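Local coordinates for glycosyltransferase Gtf1 (Streptococcus pneumoniae, PDB 4PQG), which is a glycosyltransferase of the GT-B clan that has an extended beta-sheet domain and binds uridine-5'-diphosphate in a pocket, at residues R154-Y159 / Q171-Y175; P427-V433 / N446-S452; E352-L357 / A466-C470. One frame throughout, in Å; residues are numbered along the deposited sequence.

Interaction 1: R154-Y159 / Q171-Y175; sequences RYCSEY and QRTFY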
loop_
_atom_site.group_PDB
_atom_site.type_symbol
_atom_site.label_atom_id
_atom_site.label_comp_id
_atom_site.label_asym_id
_atom_site.label_seq_id
_atom_site.Cartn_x
_atom_site.Cartn_y
_atom_site.Cartn_z
ATOM N N ARG A 154 -16.556 -4.190 -21.067
ATOM C CA ARG A 154 -16.096 -5.424 -20.420
ATOM C C ARG A 154 -14.646 -5.718 -20.763
ATOM O O ARG A 154 -14.306 -5.889 -21.922
ATOM C CB ARG A 154 -16.970 -6.612 -20.811
ATOM C CG ARG A 154 -16.429 -7.943 -20.287
ATOM C CD ARG A 154 -17.339 -9.079 -20.694
ATOM N NE ARG A 154 -17.287 -9.335 -22.130
ATOM C CZ ARG A 154 -18.021 -10.260 -22.736
ATOM N NH1 ARG A 154 -18.859 -11.009 -22.010
ATOM N NH2 ARG A 154 -17.904 -10.458 -24.057
ATOM N N TYR A 155 -13.798 -5.793 -19.738
ATOM C CA TYR A 155 -12.401 -6.109 -19.943
ATOM C C TYR A 155 -11.999 -7.561 -19.583
ATOM O O TYR A 155 -10.973 -8.029 -20.047
ATOM C CB TYR A 155 -11.502 -5.091 -19.219
ATOM C CG TYR A 155 -11.622 -5.065 -17.694
ATOM C CD1 TYR A 155 -10.873 -5.938 -16.882
ATOM C CD2 TYR A 155 -12.437 -4.133 -17.069
ATOM C CE1 TYR A 155 -10.960 -5.881 -15.493
ATOM C CE2 TYR A 155 -12.541 -4.072 -15.685
ATOM C CZ TYR A 155 -11.804 -4.942 -14.902
ATOM O OH TYR A 155 -11.930 -4.833 -13.538
ATOM N N CYS A 156 -12.810 -8.243 -18.771
ATOM C CA CYS A 156 -12.532 -9.616 -18.331
ATOM C C CYS A 156 -13.830 -10.409 -18.120
ATOM O O CYS A 156 -14.838 -9.853 -17.631
ATOM C CB CYS A 156 -11.701 -9.586 -17.025
ATOM S SG CYS A 156 -11.401 -11.195 -16.251
ATOM N N SER A 157 -13.807 -11.694 -18.496
ATOM C CA SER A 157 -14.829 -12.666 -18.079
ATOM C C SER A 157 -14.197 -13.850 -17.341
ATOM O O SER A 157 -13.105 -14.306 -17.689
ATOM C CB SER A 157 -15.628 -13.211 -19.259
ATOM O OG SER A 157 -16.451 -12.222 -19.824
ATOM N N GLU A 158 -14.889 -14.318 -16.315
ATOM C CA GLU A 158 -14.549 -15.536 -15.619
ATOM C C GLU A 158 -15.630 -16.567 -15.872
ATOM O O GLU A 158 -16.820 -16.262 -15.781
ATOM C CB GLU A 158 -14.430 -15.302 -14.114
ATOM C CG GLU A 158 -13.229 -14.474 -13.700
ATOM C CD GLU A 158 -13.167 -14.281 -12.202
ATOM O OE1 GLU A 158 -14.210 -13.969 -11.591
ATOM O OE2 GLU A 158 -12.066 -14.434 -11.638
ATOM N N TYR A 159 -15.190 -17.797 -16.124
ATOM C CA TYR A 159 -16.062 -18.912 -16.442
ATOM C C TYR A 159 -15.982 -19.955 -15.336
ATOM O O TYR A 159 -14.888 -20.288 -14.873
ATOM C CB TYR A 159 -15.696 -19.513 -17.803
ATOM C CG TYR A 159 -15.733 -18.476 -18.908
ATOM C CD1 TYR A 159 -16.935 -18.119 -19.516
ATOM C CD2 TYR A 159 -14.570 -17.816 -19.304
ATOM C CE1 TYR A 159 -16.968 -17.156 -20.524
ATOM C CE2 TYR A 159 -14.591 -16.850 -20.299
ATOM C CZ TYR A 159 -15.785 -16.532 -20.907
ATOM O OH TYR A 159 -15.797 -15.576 -21.883
ATOM N N GLN A 171 -11.663 -20.734 -16.155
ATOM C CA GLN A 171 -11.098 -19.905 -17.232
ATOM C C GLN A 171 -11.353 -18.434 -16.967
ATOM O O GLN A 171 -12.437 -18.057 -16.493
ATOM C CB GLN A 171 -11.704 -20.292 -18.591
ATOM C CG GLN A 171 -11.172 -19.539 -19.813
ATOM C CD GLN A 171 -11.699 -20.125 -21.116
ATOM O OE1 GLN A 171 -11.863 -21.336 -21.222
ATOM N NE2 GLN A 171 -11.983 -19.264 -22.109
ATOM N N ARG A 172 -10.342 -17.623 -17.272
ATOM C CA ARG A 172 -10.472 -16.168 -17.305
ATOM C C ARG A 172 -10.067 -15.695 -18.682
ATOM O O ARG A 172 -9.023 -16.101 -19.181
ATOM C CB ARG A 172 -9.512 -15.523 -16.316
ATOM C CG ARG A 172 -9.889 -15.685 -14.884
ATOM C CD ARG A 172 -9.361 -14.490 -14.113
ATOM N NE ARG A 172 -9.648 -14.657 -12.699
ATOM C CZ ARG A 172 -8.803 -15.147 -11.797
ATOM N NH1 ARG A 172 -7.580 -15.538 -12.136
ATOM N NH2 ARG A 172 -9.190 -15.239 -10.529
ATOM N N THR A 173 -10.861 -14.821 -19.287
ATOM C CA THR A 173 -10.531 -14.302 -20.617
ATOM C C THR A 173 -10.462 -12.781 -20.530
ATOM O O THR A 173 -11.300 -12.169 -19.875
ATOM C CB THR A 173 -11.577 -14.742 -21.678
ATOM O OG1 THR A 173 -11.510 -16.156 -21.869
ATOM C CG2 THR A 173 -11.338 -14.051 -23.038
ATOM N N PHE A 174 -9.459 -12.195 -21.177
ATOM C CA PHE A 174 -9.313 -10.737 -21.263
ATOM C C PHE A 174 -9.586 -10.261 -22.685
ATOM O O PHE A 174 -9.172 -10.916 -23.656
ATOM C CB PHE A 174 -7.937 -10.280 -20.741
ATOM C CG PHE A 174 -7.826 -10.348 -19.236
ATOM C CD1 PHE A 174 -8.054 -9.217 -18.456
ATOM C CD2 PHE A 174 -7.554 -11.556 -18.592
ATOM C CE1 PHE A 174 -8.001 -9.283 -17.071
ATOM C CE2 PHE A 174 -7.488 -11.628 -17.208
ATOM C CZ PHE A 174 -7.716 -10.485 -16.442
ATOM N N TYR A 175 -10.269 -9.123 -22.790
ATOM C CA TYR A 175 -10.771 -8.607 -24.066
ATOM C C TYR A 175 -10.109 -7.306 -24.508
ATOM O O TYR A 175 -9.543 -6.547 -23.682
ATOM C CB TYR A 175 -12.282 -8.362 -23.986
ATOM C CG TYR A 175 -13.054 -9.605 -23.650
ATOM C CD1 TYR A 175 -13.442 -10.490 -24.648
ATOM C CD2 TYR A 175 -13.404 -9.889 -22.321
ATOM C CE1 TYR A 175 -14.133 -11.645 -24.348
ATOM C CE2 TYR A 175 -14.106 -11.038 -22.002
ATOM C CZ TYR A 175 -14.457 -11.917 -23.024
ATOM O OH TYR A 175 -15.147 -13.068 -22.724
HETATM O O HOH W 1 -8.731 -6.280 -20.875
#
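The hydroxyl of Y175 is shared between two residues of the facing strand: Y159 OH donates to Y175 OH over 2.7 Å, and Y175 OH in turn makes a weak bond to S157 OG. S157 OG has a firmer partner in D148 on the next strand, so a polar chain runs across this face from Y159 through Y175 and S157 to D148. The Y175 ring is also sandwiched. The guanidinium of R154 lies on one face with planes 13° apart and CZ 4.3 Å from the ring centroid, a cation-pi stack, while T173 CG2 lies against the opposite face. R154 reaches it with CG trans to the backbone N (chi1 173°) and a bend at chi3, and its NH1 is salt-bridged to D148. Y159 presents its ring edge to T173, with CE2 3.5 Å from T173 OG1; that oxygen also accepts from Q171 NE2 and bonds to D184.

On the other face E158 and R172 run side by side. R172 NE meets the anti lone pair of E158 OE2 at 2.6 Å, in the guanidinium plane, whereas E158 OE1 is bonded to Y149. Next to this salt bridge, C156 SG sits over the F174 ring, 4.0 Å from its centroid, a sulfur-aromatic contact.

The backbones form an antiparallel ladder, with S157 and T173 a hydrogen-bonded pair: S157 N to T173 O is 2.9 Å and T173 N to S157 O is 2.8 Å. Together the segments make part of the hairpin of strands 154-163 and 166-175, in the middle of the extended antiparallel sheet, flanked by strand 143-150 beside the first and strand 181-188 beside the second, where Y183 packs its ring nearly parallel to that of F174.

Interaction 2: P427-V433 / N446-S452; sequences PLIGFDV and NGYLIPS
I429 and I450 meet obliquely on one side of the strand pair, I429 CG2 touching I450 CD1 at 3.7 Å. The branch that makes this contact is trans to the backbone N of I429, its CG1 being turned instead to the ring edge of Y448, 4.2 Å from CD2. At the far end S452 leans over the F431 ring: OG stands above one face toward the rim, and CB comes within 3.7 Å of CD1. The carbonyl of I450 lies in plane at the edge of the same ring, which also meets Y465 edge-to-face. Strands 428-431 and 447-450 are the parallel arms of a beta-alpha-beta unit, with helix 436-440 in the connection, at one margin of the sheet in one Rossmann-like domain of the GT-B fold. Their bonds include G430 N to Y448 O at 3.1 Å and I450 N to G430 O at 2.7 Å. Across from the isoleucines, L449 meets D432 at about a right angle, its CD1 3.9 Å from D432 OD1, the oxygen whose hydrogen bond comes from Q438 NE2. D432 forms the centre of an inverse gamma turn, and a water joins D432 O to S452 N.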
loop_
_atom_site.group_PDB
_atom_site.type_symbol
_atom_site.label_atom_id
_atom_site.label_comp_id
_atom_site.label_asym_id
_atom_site.label_seq_id
_atom_site.Cartn_x
_atom_site.Cartn_y
_atom_site.Cartn_z
ATOM N N PRO A 427 3.746 16.683 18.050
ATOM C CA PRO A 427 4.770 15.978 18.809
ATOM C C PRO A 427 4.522 14.481 18.678
ATOM O O PRO A 427 3.375 14.072 18.478
ATOM C CB PRO A 427 4.506 16.422 20.257
ATOM C CG PRO A 427 3.793 17.728 20.112
ATOM C CD PRO A 427 2.895 17.511 18.927
ATOM N N LEU A 428 5.585 13.689 18.781
ATOM C CA LEU A 428 5.477 12.230 18.689
ATOM C C LEU A 428 5.906 11.567 19.994
ATOM O O LEU A 428 6.909 11.950 20.582
ATOM C CB LEU A 428 6.339 11.691 17.538
ATOM C CG LEU A 428 6.295 12.362 16.162
ATOM C CD1 LEU A 428 7.212 11.626 15.199
ATOM C CD2 LEU A 428 4.886 12.393 15.611
ATOM N N ILE A 429 5.155 10.566 20.443
ATOM C CA ILE A 429 5.634 9.685 21.528
ATOM C C ILE A 429 5.746 8.254 20.999
ATOM O O ILE A 429 4.746 7.679 20.589
ATOM C CB ILE A 429 4.698 9.724 22.764
ATOM C CG1 ILE A 429 4.559 11.159 23.306
ATOM C CG2 ILE A 429 5.204 8.768 23.835
ATOM C CD1 ILE A 429 3.468 11.327 24.359
ATOM N N GLY A 430 6.954 7.693 21.002
ATOM C CA GLY A 430 7.165 6.343 20.491
ATOM C C GLY A 430 8.343 5.611 21.093
ATOM O O GLY A 430 9.103 6.171 21.893
ATOM N N PHE A 431 8.499 4.351 20.706
ATOM C CA PHE A 431 9.621 3.549 21.178
ATOM C C PHE A 431 10.952 4.020 20.591
ATOM O O PHE A 431 11.009 4.483 19.442
ATOM C CB PHE A 431 9.421 2.082 20.810
ATOM C CG PHE A 431 8.432 1.351 21.674
ATOM C CD1 PHE A 431 8.626 1.224 23.056
ATOM C CD2 PHE A 431 7.322 0.728 21.099
ATOM C CE1 PHE A 431 7.726 0.509 23.835
ATOM C CE2 PHE A 431 6.416 0.020 21.886
ATOM C CZ PHE A 431 6.622 -0.089 23.254
ATOM N N ASP A 432 12.014 3.902 21.391
ATOM C CA ASP A 432 13.365 4.194 20.946
ATOM C C ASP A 432 13.874 3.024 20.106
ATOM O O ASP A 432 14.665 2.203 20.572
ATOM C CB ASP A 432 14.273 4.423 22.158
ATOM C CG ASP A 432 15.607 5.075 21.791
ATOM O OD1 ASP A 432 15.908 5.235 20.590
ATOM O OD2 ASP A 432 16.361 5.438 22.716
ATOM N N VAL A 433 13.383 2.932 18.869
ATOM C CA VAL A 433 13.713 1.813 17.994
ATOM C C VAL A 433 13.981 2.330 16.587
ATOM O O VAL A 433 13.396 3.327 16.183
ATOM C CB VAL A 433 12.592 0.731 17.955
ATOM C CG1 VAL A 433 12.553 -0.066 19.260
ATOM C CG2 VAL A 433 11.232 1.339 17.636
ATOM N N ASN A 446 10.826 17.288 20.681
ATOM C CA ASN A 446 9.548 17.247 19.964
ATOM C C ASN A 446 8.651 16.098 20.416
ATOM O O ASN A 446 7.731 15.693 19.708
ATOM C CB ASN A 446 9.753 17.263 18.430
ATOM C CG ASN A 446 10.214 15.928 17.883
ATOM O OD1 ASN A 446 11.127 15.297 18.431
ATOM N ND2 ASN A 446 9.587 15.485 16.786
ATOM N N GLY A 447 8.905 15.601 21.619
ATOM C CA GLY A 447 8.153 14.473 22.144
ATOM C C GLY A 447 9.074 13.629 22.987
ATOM O O GLY A 447 10.025 14.151 23.602
ATOM N N TYR A 448 8.801 12.327 23.013
ATOM C CA TYR A 448 9.565 11.392 23.835
ATOM C C TYR A 448 9.852 10.052 23.163
ATOM O O TYR A 448 8.987 9.470 22.516
ATOM C CB TYR A 448 8.824 11.095 25.121
ATOM C CG TYR A 448 8.527 12.281 25.994
ATOM C CD1 TYR A 448 9.557 12.997 26.625
ATOM C CD2 TYR A 448 7.209 12.673 26.220
ATOM C CE1 TYR A 448 9.268 14.085 27.441
ATOM C CE2 TYR A 448 6.915 13.745 27.038
ATOM C CZ TYR A 448 7.943 14.442 27.646
ATOM O OH TYR A 448 7.621 15.510 28.448
ATOM N N LEU A 449 11.074 9.574 23.352
ATOM C CA LEU A 449 11.438 8.234 23.003
ATOM C C LEU A 449 11.373 7.367 24.257
ATOM O O LEU A 449 12.009 7.662 25.260
ATOM C CB LEU A 449 12.831 8.200 22.376
ATOM C CG LEU A 449 12.947 8.738 20.945
ATOM C CD1 LEU A 449 14.411 8.887 20.550
ATOM C CD2 LEU A 449 12.231 7.849 19.946
ATOM N N ILE A 450 10.584 6.306 24.192
ATOM C CA ILE A 450 10.423 5.396 25.317
ATOM C C ILE A 450 11.301 4.164 25.119
ATOM O O ILE A 450 11.205 3.508 24.085
ATOM C CB ILE A 450 8.939 5.022 25.500
ATOM C CG1 ILE A 450 8.141 6.304 25.794
ATOM C CG2 ILE A 450 8.766 3.945 26.577
ATOM C CD1 ILE A 450 6.656 6.124 26.008
ATOM N N PRO A 451 12.167 3.847 26.109
ATOM C CA PRO A 451 13.020 2.664 26.007
ATOM C C PRO A 451 12.154 1.455 25.727
ATOM O O PRO A 451 11.068 1.348 26.275
ATOM C CB PRO A 451 13.637 2.541 27.410
ATOM C CG PRO A 451 13.551 3.910 27.983
ATOM C CD PRO A 451 12.306 4.515 27.413
ATOM N N SER A 452 12.618 0.579 24.848
ATOM C CA SER A 452 11.883 -0.625 24.504
ATOM C C SER A 452 12.663 -1.810 25.041
ATOM O O SER A 452 13.892 -1.769 25.122
ATOM C CB SER A 452 11.734 -0.744 22.983
ATOM O OG SER A 452 10.839 -1.792 22.618
HETATM O O HOH W 2 15.287 1.101 23.376
#

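Interaction 3: E352-L357 / A466-C470; sequences EAHKEL and AAKIC
A353 and A466 bring together two helices of one Rossmann-like domain of the GT-B fold, their CA atoms 4.6 Å apart, the nearest CA pair of the two segments. Helix 458-474 meets helix 343-353 through A466, I469 and C470, and the chain from A353 on runs to L357 beside it; small residues at the meeting point allow the two backbones to come this near. The contact between them is one of apolar packing.

Among the carbon contacts, A353 CB points at the other helix and lies 4.2 Å from A466 CB, with I469 CG2 a little further along. A466 CB also fits against the aliphatic part of E352, 3.7 Å from its CG, while the carboxylate of that glutamate leads away. L357 sends CD1 to I469 CG2 at 4.3 Å and to the backbone of C470. L360 closes the same patch, touching both A353 and I469.

The polar groups work within each segment or toward its surroundings. K355 NZ forms a salt bridge with E352 OE1 at 2.8 Å, approaching from above the carboxylate plane, on the side turned from the partner helix. A353 O accepts from both E356 N and L357 N, which keeps the chain coiled up to L357. E356 OE2 has a weak bond to Q474 NE2, a further, slight tie to the second helix.

Sulfur contacts complete the account. With SG trans to its carbonyl carbon (chi1 -73°), C470 points the sulfur into the angle between A353 and E356: SG lies 3.9 Å from A353 CB and 3.7 Å from E356 CB.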
loop_
_atom_site.group_PDB
_atom_site.type_symbol
_atom_site.label_atom_id
_atom_site.label_comp_id
_atom_site.label_asym_id
_atom_site.label_seq_id
_atom_site.Cartn_x
_atom_site.Cartn_y
_atom_site.Cartn_z
ATOM N N GLU A 352 -5.303 4.503 30.877
ATOM C CA GLU A 352 -4.596 4.766 32.120
ATOM C C GLU A 352 -4.358 6.265 32.317
ATOM O O GLU A 352 -4.654 6.806 33.389
ATOM C CB GLU A 352 -3.285 3.971 32.141
ATOM C CG GLU A 352 -2.451 4.079 33.407
ATOM C CD GLU A 352 -3.058 3.360 34.610
ATOM O OE1 GLU A 352 -3.909 2.454 34.431
ATOM O OE2 GLU A 352 -2.660 3.708 35.744
ATOM N N ALA A 353 -3.852 6.935 31.284
ATOM C CA ALA A 353 -3.587 8.370 31.350
ATOM C C ALA A 353 -4.869 9.161 31.588
ATOM O O ALA A 353 -4.848 10.221 32.226
ATOM C CB ALA A 353 -2.883 8.854 30.091
ATOM N N HIS A 354 -5.979 8.629 31.083
ATOM C CA HIS A 354 -7.295 9.252 31.203
ATOM C C HIS A 354 -7.751 9.398 32.645
ATOM O O HIS A 354 -8.611 10.223 32.948
ATOM C CB HIS A 354 -8.294 8.434 30.400
ATOM C CG HIS A 354 -9.692 8.978 30.414
ATOM N ND1 HIS A 354 -10.625 8.541 31.271
ATOM C CD2 HIS A 354 -10.303 9.942 29.626
ATOM C CE1 HIS A 354 -11.775 9.196 31.049
ATOM N NE2 HIS A 354 -11.577 10.053 30.042
ATOM N N LYS A 355 -7.185 8.586 33.534
ATOM C CA LYS A 355 -7.418 8.727 34.974
ATOM C C LYS A 355 -6.915 10.082 35.475
ATOM O O LYS A 355 -7.537 10.696 36.329
ATOM C CB LYS A 355 -6.729 7.602 35.753
ATOM C CG LYS A 355 -7.295 6.219 35.496
ATOM C CD LYS A 355 -6.320 5.145 35.955
ATOM C CE LYS A 355 -6.906 3.746 35.808
ATOM N NZ LYS A 355 -5.965 2.699 36.310
ATOM N N GLU A 356 -5.792 10.531 34.931
ATOM C CA GLU A 356 -5.151 11.773 35.338
ATOM C C GLU A 356 -5.643 12.956 34.504
ATOM O O GLU A 356 -5.709 14.084 35.005
ATOM C CB GLU A 356 -3.639 11.629 35.193
ATOM C CG GLU A 356 -2.809 12.608 36.002
ATOM C CD GLU A 356 -2.448 12.086 37.384
ATOM O OE1 GLU A 356 -3.196 11.248 37.939
ATOM O OE2 GLU A 356 -1.399 12.513 37.918
ATOM N N LEU A 357 -5.968 12.700 33.233
ATOM C CA LEU A 357 -6.445 13.739 32.317
ATOM C C LEU A 357 -7.755 13.279 31.698
ATOM O O LEU A 357 -7.753 12.704 30.603
ATOM C CB LEU A 357 -5.421 14.032 31.208
ATOM C CG LEU A 357 -3.923 14.167 31.514
ATOM C CD1 LEU A 357 -3.099 14.122 30.235
ATOM C CD2 LEU A 357 -3.604 15.435 32.298
ATOM N N ALA A 466 1.529 6.065 29.392
ATOM C CA ALA A 466 0.650 6.875 30.257
ATOM C C ALA A 466 1.433 7.987 30.943
ATOM O O ALA A 466 1.025 9.148 30.884
ATOM C CB ALA A 466 -0.053 6.020 31.301
ATOM N N ALA A 467 2.563 7.628 31.563
ATOM C CA ALA A 467 3.429 8.593 32.257
ATOM C C ALA A 467 3.950 9.681 31.323
ATOM O O ALA A 467 4.044 10.850 31.705
ATOM C CB ALA A 467 4.598 7.880 32.927
ATOM N N LYS A 468 4.298 9.297 30.100
ATOM C CA LYS A 468 4.846 10.252 29.145
ATOM C C LYS A 468 3.804 11.218 28.583
ATOM O O LYS A 468 4.077 12.420 28.423
ATOM C CB LYS A 468 5.625 9.542 28.034
ATOM C CG LYS A 468 7.031 9.133 28.451
ATOM C CD LYS A 468 7.788 10.339 29.001
ATOM C CE LYS A 468 9.193 9.978 29.404
ATOM N NZ LYS A 468 9.922 11.190 29.861
ATOM N N ILE A 469 2.617 10.700 28.287
ATOM C CA ILE A 469 1.500 11.532 27.855
ATOM C C ILE A 469 1.222 12.557 28.951
ATOM O O ILE A 469 1.199 13.756 28.676
ATOM C CB ILE A 469 0.221 10.701 27.569
ATOM C CG1 ILE A 469 0.406 9.830 26.308
ATOM C CG2 ILE A 469 -0.991 11.608 27.413
ATOM C CD1 ILE A 469 -0.488 8.604 26.252
ATOM N N CYS A 470 1.022 12.071 30.182
ATOM C CA CYS A 470 0.736 12.935 31.331
ATOM C C CYS A 470 1.809 14.003 31.532
ATOM O O CYS A 470 1.482 15.166 31.726
ATOM C CB CYS A 470 0.552 12.098 32.602
ATOM S SG CYS A 470 -1.004 11.193 32.618
#

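How the interactions relate
Interactions 2 and 3 belong to one Rossmann-like domain, their centres about 15 Å apart, and they touch directly: helix 458-474, which follows strand 447-450 in the chain, lies on the sheet, so that Y448 and I450 pack on K468 and I429 on I469. The same helix also meets helix 343-353, so one helix takes part in both contacts. In sequence, 427-433 and 446-452 fall between the two segments of interaction 3. Interaction 1 comes earlier, with its centre about 51 and 56 Å from the others and across the chain's centre. Interactions 2 and 3 thus tie a helix to its sheet and its neighbour, while interaction 1 knits the separate extended sheet.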